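Local coordinates for universal stress protein (Archaeoglobus fulgidus, PDB 3LOQ) that binds adenosine monophosphate and belongs to the universal stress protein A family, though its cellular role has not been established, at residues 145-148 with 149-152; 236-239 with 240-243; 271-274 with 275-279. All coordinates share one frame; numbering follows the deposited sequence.

Contact 1 of 3, residues 145-148 with 149-152; sequences VSEG and VLHD. With AMP (adenosine monophosphate), chain C.
Val149 N reaches back to Val145 O at 2.9 Å, the first full turn of helix 145-152. Leu150 N is taken up by Ser146 O in the same way, while His151 N goes to Glu147 O, with a second, weak bond to Gly148 O. Asp152 N closes the series on Gly148 O.

At the N-terminal end the donors that no earlier turn can use face the phosphate of AMP. Val145 N gives to O2P and Ser146 N to O1P, and Ser146 OG adds a bond of 2.6 Å to that same O1P. The serine torsion, with OG tucked between its own N and carbonyl carbon (chi1 71°), swings the hydroxyl to the side where its amide also meets O1P. Ser144 OG also bonds the nucleotide and accepts from Glu147 N. Val145 turns its methyls to the sugar and base: CG2 lies 3.4 Å from AMP C8, and CG1 comes against O4' and N9.

On the apolar side of the helix, Val145 CG1 and Val149 CG2 meet at 4.2 Å, part of the packing on helix 113-121 and strand 126-130. Glu147 bends at chi2, bringing OE2 within 3.5 Å of Leu150 CD1. His151 ND1 donates to Asp152 OD1 at 2.9 Å, arriving from above the carboxylate plane, while NE2 is held by Ala262 O.

Main-chain amides and a hydroxyl at a helix start thus grip the phosphate, as in the phosphate-binding loops of nucleotide-binding members of this family; the helix dipole would probably favour its negative charge.

Contact 2 of 3, residues 236-239 with 240-243; sequences SGTP and HKAI
Thr238 leans over the first turn of helix 239-249 and touches two side chains of that turn, Lys241 and His240. Its CB lies 3.8 Å from Lys241 CD, where the two side chains cross. At the branch the roles divide. OG1 sits on the lysine side, a loose 4.1 Å from Lys241 CD, and makes no capping bond although Thr238 holds the N-cap position. The methyl CG2, placed opposite the backbone N by a chi1 of -55° for OG1, runs alongside the imidazole and comes to 3.4 Å from both His240 ND1 and His240 CE1, meeting the ring obliquely.

The threonine carbonyl does the polar work. Thr238 O accepts from Ala242 N at 2.9 Å, and weakly from Lys241 N. Pro239, which has no amide hydrogen to give, fits the first turn of a helix, and its carbonyl takes Ile243 N. Before the turn, Gly237 N is bonded to Glu208 OE1, tying down the loop after strand 230-235.

This helix start is therefore held by main-chain bonds and by carbon contacts of the threonine, and the hydroxyl of Thr238 takes no part in capping it.

Contact 3 of 3, residues 271-274 with 275-279; sequences GSTS and ESVIR. With ACT (acetate ion), chain K.
Ser272 caps helix 273-280, its OG accepting from Glu275 N at 3.0 Å. A chi1 of 80° turns the hydroxyl inward between its own N and carbonyl carbon, over the start of the helix. The same OG is hydrogen-bonded to Met268 O, which joins the cap to helix 265-271. Ser274 OG stands close to Ser272 OG and to the acetate.

The backbone bonds follow the cap. Val277 N goes to Thr273 O and Ile278 N to Ser274 O, the latter at 2.8 Å, and Arg279 N returns to Glu275 O.

Anion binding occupies the amides at the start of the helix. An acetate, probably from the crystallisation liquor, receives weak bonds from Thr273 N at 2.9 Å and from Ser274 N, both on its atom O; Ser259 OG also bonds it.

Among the charged groups, Glu275 bends at chi2 (-77°) and meets Arg279 at the edge of the guanidinium, in its plane. Arg279 NH1 lies 2.8 Å from Glu275 OE1 in a salt bridge whose hydrogen bonds are weak. The carboxylate has other partners too: Lys136 at OE1 and Lys139 at OE2, both from helix 136-142.

Apolar contact is lighter. Thr273 CG2 and Val277 CG2 run side by side at 4.1 Å, on the flank that packs on strand 254-258, and Ile278 CD1 lies 4.2 Å from Ser274 CB.

A serine-capped helix start with an anion on its amides resembles the phosphate-binding turn at Val145 and Ser146, while three positive side chains would be expected to keep Glu275 ionised.

In the fold
Along the chain the order is contact 1, contact 2, contact 3, but in space contact 3 lies between the others: its centre is about 12 Å from that of contact 1 and about 11 Å from that of contact 2, while contacts 1 and 2 have centres about 23 Å apart and do not touch. Helix 273-280 meets helix 145-152 through Leu150 CD1 and Ile278 CD1, 3.6 Å apart, and helix 239-249 through His240 against Ser276 and Val277. Contact 1 lies in the N-terminal universal stress protein region and contacts 2 and 3 in the C-terminal one. Strands 157-160 and 285-288 pair antiparallel, so helix packing and sheet together join the AMP-binding half to the other.

Contact 1 of 3, residues 145-148 with 149-152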
loop_
_atom_site.group_PDB
_atom_site.type_symbol
_atom_site.label_atom_id
_atom_site.label_comp_id
_atom_site.label_asym_id
_atom_site.label_seq_id
_atom_site.Cartn_x
_atom_site.Cartn_y
_atom_site.Cartn_z
ATOM N N VAL A 145 -8.163 9.405 4.947
ATOM C CA VAL A 145 -7.712 9.581 3.576
ATOM C C VAL A 145 -7.194 8.266 3.015
ATOM O O VAL A 145 -7.434 7.955 1.845
ATOM C CB VAL A 145 -6.635 10.682 3.467
ATOM C CG1 VAL A 145 -6.103 10.779 2.044
ATOM C CG2 VAL A 145 -7.229 12.035 3.919
ATOM N N SER A 146 -6.535 7.470 3.853
ATOM C CA SER A 146 -5.970 6.214 3.369
ATOM C C SER A 146 -7.079 5.221 3.035
ATOM O O SER A 146 -7.000 4.524 2.021
ATOM C CB SER A 146 -4.937 5.620 4.349
ATOM O OG SER A 146 -5.528 5.116 5.538
ATOM N N GLU A 147 -8.128 5.168 3.851
ATOM C CA GLU A 147 -9.256 4.296 3.510
ATOM C C GLU A 147 -9.994 4.757 2.249
ATOM O O GLU A 147 -10.378 3.938 1.415
ATOM C CB GLU A 147 -10.220 4.126 4.687
ATOM C CG GLU A 147 -9.692 3.175 5.762
ATOM C CD GLU A 147 -9.480 1.745 5.260
ATOM O OE1 GLU A 147 -10.459 1.150 4.744
ATOM O OE2 GLU A 147 -8.341 1.213 5.401
ATOM N N GLY A 148 -10.188 6.065 2.110
ATOM C CA GLY A 148 -10.794 6.618 0.908
ATOM C C GLY A 148 -10.013 6.207 -0.338
ATOM O O GLY A 148 -10.590 5.694 -1.290
ATOM N N VAL A 149 -8.702 6.442 -0.329
ATOM C CA VAL A 149 -7.837 6.079 -1.447
ATOM C C VAL A 149 -7.907 4.574 -1.706
ATOM O O VAL A 149 -8.059 4.141 -2.849
ATOM C CB VAL A 149 -6.357 6.507 -1.192
ATOM C CG1 VAL A 149 -5.400 5.959 -2.282
ATOM C CG2 VAL A 149 -6.259 7.999 -1.129
ATOM N N LEU A 150 -7.819 3.786 -0.638
ATOM C CA LEU A 150 -7.841 2.336 -0.757
ATOM C C LEU A 150 -9.141 1.886 -1.378
ATOM O O LEU A 150 -9.187 0.906 -2.119
ATOM C CB LEU A 150 -7.690 1.681 0.613
ATOM C CG LEU A 150 -6.253 1.457 1.070
ATOM C CD1 LEU A 150 -6.180 1.332 2.592
ATOM C CD2 LEU A 150 -5.669 0.230 0.389
ATOM N N HIS A 151 -10.210 2.602 -1.069
ATOM C CA HIS A 151 -11.513 2.207 -1.579
ATOM C C HIS A 151 -11.663 2.464 -3.085
ATOM O O HIS A 151 -12.228 1.646 -3.795
ATOM C CB HIS A 151 -12.640 2.915 -0.828
ATOM C CG HIS A 151 -13.982 2.328 -1.108
ATOM N ND1 HIS A 151 -14.918 2.966 -1.896
ATOM C CD2 HIS A 151 -14.526 1.140 -0.757
ATOM C CE1 HIS A 151 -16.000 2.206 -1.985
ATOM N NE2 HIS A 151 -15.786 1.092 -1.303
ATOM N N ASP A 152 -11.170 3.588 -3.592
ATOM C CA ASP A 152 -11.473 3.888 -4.996
ATOM C C ASP A 152 -10.299 3.770 -5.954
ATOM O O ASP A 152 -10.483 3.900 -7.148
ATOM C CB ASP A 152 -12.102 5.277 -5.136
ATOM C CG ASP A 152 -13.250 5.488 -4.176
ATOM O OD1 ASP A 152 -14.139 4.606 -4.138
ATOM O OD2 ASP A 152 -13.250 6.523 -3.458
HETATM P P AMP C . -5.384 8.520 7.225
HETATM O O1P AMP C . -6.121 7.262 6.843
HETATM O O2P AMP C . -6.089 9.833 6.936
HETATM O O3P AMP C . -4.749 8.448 8.593
HETATM O "O5'" AMP C . -4.136 8.543 6.201
HETATM C "C5'" AMP C . -3.154 9.563 6.351
HETATM C "C4'" AMP C . -2.469 9.704 5.017
HETATM O "O4'" AMP C . -3.353 10.318 4.078
HETATM C "C3'" AMP C . -1.311 10.664 5.089
HETATM O "O3'" AMP C . -0.154 9.956 5.487
HETATM C "C2'" AMP C . -1.189 11.121 3.659
HETATM O "O2'" AMP C . -0.480 10.099 2.962
HETATM C "C1'" AMP C . -2.618 11.133 3.161
HETATM N N9 AMP C . -3.124 12.520 3.254
HETATM C C8 AMP C . -3.941 12.991 4.216
HETATM N N7 AMP C . -4.216 14.306 4.019
HETATM C C5 AMP C . -3.556 14.689 2.905
HETATM C C6 AMP C . -3.408 15.936 2.137
HETATM N N6 AMP C . -4.041 17.063 2.527
HETATM N N1 AMP C . -2.635 15.913 1.039
HETATM C C2 AMP C . -2.006 14.795 0.634
HETATM N N3 AMP C . -2.097 13.627 1.279
HETATM C C4 AMP C . -2.849 13.511 2.399
#

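Contact 2 of 3, residues 236-239 with 240-243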
loop_
_atom_site.group_PDB
_atom_site.type_symbol
_atom_site.label_atom_id
_atom_site.label_comp_id
_atom_site.label_asym_id
_atom_site.label_seq_id
_atom_site.Cartn_x
_atom_site.Cartn_y
_atom_site.Cartn_z
ATOM N N SER A 236 -7.490 -21.513 9.385
ATOM C CA SER A 236 -8.892 -21.416 9.705
ATOM C C SER A 236 -9.104 -20.133 10.501
ATOM O O SER A 236 -8.152 -19.549 11.023
ATOM C CB SER A 236 -9.294 -22.644 10.531
ATOM O OG SER A 236 -10.694 -22.719 10.719
ATOM N N GLY A 237 -10.348 -19.683 10.591
ATOM C CA GLY A 237 -10.681 -18.624 11.525
ATOM C C GLY A 237 -10.978 -17.304 10.863
ATOM O O GLY A 237 -11.182 -17.235 9.657
ATOM N N THR A 238 -11.022 -16.254 11.669
ATOM C CA THR A 238 -11.204 -14.907 11.155
ATOM C C THR A 238 -10.006 -14.541 10.293
ATOM O O THR A 238 -8.861 -14.637 10.734
ATOM C CB THR A 238 -11.355 -13.886 12.296
ATOM O OG1 THR A 238 -12.428 -14.293 13.151
ATOM C CG2 THR A 238 -11.661 -12.514 11.747
ATOM N N PRO A 239 -10.273 -14.143 9.048
ATOM C CA PRO A 239 -9.197 -13.836 8.107
ATOM C C PRO A 239 -8.139 -12.873 8.635
ATOM O O PRO A 239 -6.951 -13.200 8.580
ATOM C CB PRO A 239 -9.946 -13.249 6.916
ATOM C CG PRO A 239 -11.251 -14.034 6.916
ATOM C CD PRO A 239 -11.594 -14.164 8.389
ATOM N N HIS A 240 -8.531 -11.716 9.145
ATOM C CA HIS A 240 -7.511 -10.768 9.563
ATOM C C HIS A 240 -6.671 -11.321 10.703
ATOM O O HIS A 240 -5.509 -10.962 10.850
ATOM C CB HIS A 240 -8.104 -9.397 9.907
ATOM C CG HIS A 240 -8.842 -9.352 11.207
ATOM N ND1 HIS A 240 -10.216 -9.416 11.284
ATOM C CD2 HIS A 240 -8.397 -9.216 12.480
ATOM C CE1 HIS A 240 -10.586 -9.340 12.552
ATOM N NE2 HIS A 240 -9.502 -9.217 13.297
ATOM N N LYS A 241 -7.260 -12.205 11.502
ATOM C CA LYS A 241 -6.558 -12.788 12.636
ATOM C C LYS A 241 -5.536 -13.799 12.166
ATOM O O LYS A 241 -4.384 -13.790 12.620
ATOM C CB LYS A 241 -7.538 -13.457 13.601
ATOM C CG LYS A 241 -8.226 -12.481 14.548
ATOM C CD LYS A 241 -9.241 -13.197 15.427
ATOM C CE LYS A 241 -9.923 -12.238 16.386
ATOM N NZ LYS A 241 -10.949 -12.935 17.204
ATOM N N ALA A 242 -5.962 -14.679 11.261
ATOM C CA ALA A 242 -5.068 -15.707 10.742
ATOM C C ALA A 242 -3.904 -15.094 9.961
ATOM O O ALA A 242 -2.768 -15.544 10.063
ATOM C CB ALA A 242 -5.837 -16.704 9.886
ATOM N N ILE A 243 -4.197 -14.053 9.195
ATOM C CA ILE A 243 -3.174 -13.378 8.415
ATOM C C ILE A 243 -2.100 -12.723 9.277
ATOM O O ILE A 243 -0.916 -12.903 9.022
ATOM C CB ILE A 243 -3.796 -12.339 7.479
ATOM C CG1 ILE A 243 -4.574 -13.066 6.377
ATOM C CG2 ILE A 243 -2.708 -11.387 6.917
ATOM C CD1 ILE A 243 -5.557 -12.158 5.617
#

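Contact 3 of 3, residues 271-274 with 275-279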
loop_
_atom_site.group_PDB
_atom_site.type_symbol
_atom_site.label_atom_id
_atom_site.label_comp_id
_atom_site.label_asym_id
_atom_site.label_seq_id
_atom_site.Cartn_x
_atom_site.Cartn_y
_atom_site.Cartn_z
ATOM N N GLY A 271 -16.066 -3.504 8.210
ATOM C CA GLY A 271 -15.927 -4.944 8.137
ATOM C C GLY A 271 -14.940 -5.548 7.151
ATOM O O GLY A 271 -14.937 -6.757 6.970
ATOM N N SER A 272 -14.104 -4.753 6.500
ATOM C CA SER A 272 -13.186 -5.371 5.547
ATOM C C SER A 272 -12.007 -6.049 6.251
ATOM O O SER A 272 -11.608 -5.666 7.345
ATOM C CB SER A 272 -12.695 -4.379 4.487
ATOM O OG SER A 272 -11.651 -3.544 4.965
ATOM N N THR A 273 -11.472 -7.072 5.608
ATOM C CA THR A 273 -10.291 -7.775 6.082
ATOM C C THR A 273 -9.071 -6.863 5.992
ATOM O O THR A 273 -8.196 -6.898 6.843
ATOM C CB THR A 273 -10.078 -9.033 5.231
ATOM O OG1 THR A 273 -11.152 -9.938 5.491
ATOM C CG2 THR A 273 -8.766 -9.716 5.541
ATOM N N SER A 274 -9.031 -6.042 4.949
ATOM C CA SER A 274 -7.903 -5.161 4.709
ATOM C C SER A 274 -7.784 -4.052 5.762
ATOM O O SER A 274 -6.679 -3.686 6.147
ATOM C CB SER A 274 -8.014 -4.537 3.319
ATOM O OG SER A 274 -9.108 -3.637 3.270
ATOM N N GLU A 275 -8.902 -3.491 6.215
ATOM C CA GLU A 275 -8.799 -2.419 7.196
ATOM C C GLU A 275 -8.159 -2.952 8.483
ATOM O O GLU A 275 -7.247 -2.325 9.036
ATOM C CB GLU A 275 -10.153 -1.749 7.493
ATOM C CG GLU A 275 -10.017 -0.458 8.352
ATOM C CD GLU A 275 -9.768 -0.751 9.834
ATOM O OE1 GLU A 275 -10.124 -1.864 10.288
ATOM O OE2 GLU A 275 -9.221 0.123 10.546
ATOM N N SER A 276 -8.633 -4.106 8.951
ATOM C CA SER A 276 -8.055 -4.716 10.140
ATOM C C SER A 276 -6.583 -5.111 9.959
ATOM O O SER A 276 -5.744 -4.841 10.822
ATOM C CB SER A 276 -8.871 -5.929 10.566
ATOM O OG SER A 276 -10.180 -5.537 10.892
ATOM N N VAL A 277 -6.271 -5.773 8.854
ATOM C CA VAL A 277 -4.899 -6.190 8.614
ATOM C C VAL A 277 -3.991 -4.972 8.577
ATOM O O VAL A 277 -2.972 -4.918 9.272
ATOM C CB VAL A 277 -4.763 -7.005 7.305
ATOM C CG1 VAL A 277 -3.280 -7.111 6.858
ATOM C CG2 VAL A 277 -5.377 -8.376 7.491
ATOM N N ILE A 278 -4.369 -3.994 7.764
ATOM C CA ILE A 278 -3.568 -2.798 7.594
ATOM C C ILE A 278 -3.371 -2.068 8.927
ATOM O O ILE A 278 -2.283 -1.582 9.226
ATOM C CB ILE A 278 -4.222 -1.846 6.574
ATOM C CG1 ILE A 278 -4.185 -2.464 5.172
ATOM C CG2 ILE A 278 -3.541 -0.473 6.595
ATOM C CD1 ILE A 278 -5.002 -1.728 4.158
ATOM N N ARG A 279 -4.412 -2.021 9.743
ATOM C CA ARG A 279 -4.352 -1.227 10.965
ATOM C C ARG A 279 -3.428 -1.841 12.012
ATOM O O ARG A 279 -2.706 -1.120 12.677
ATOM C CB ARG A 279 -5.739 -1.060 11.553
ATOM C CG ARG A 279 -5.815 -0.087 12.726
ATOM C CD ARG A 279 -7.281 0.090 13.166
ATOM N NE ARG A 279 -7.603 -0.887 14.185
ATOM C CZ ARG A 279 -8.426 -1.915 14.035
ATOM N NH1 ARG A 279 -9.071 -2.119 12.898
ATOM N NH2 ARG A 279 -8.600 -2.739 15.056
HETATM C C ACT K . -10.389 -6.749 1.841
HETATM O O ACT K . -11.148 -7.130 2.769
HETATM O OXT ACT K . -10.563 -5.558 1.437
HETATM C CH3 ACT K . -9.346 -7.684 1.261
#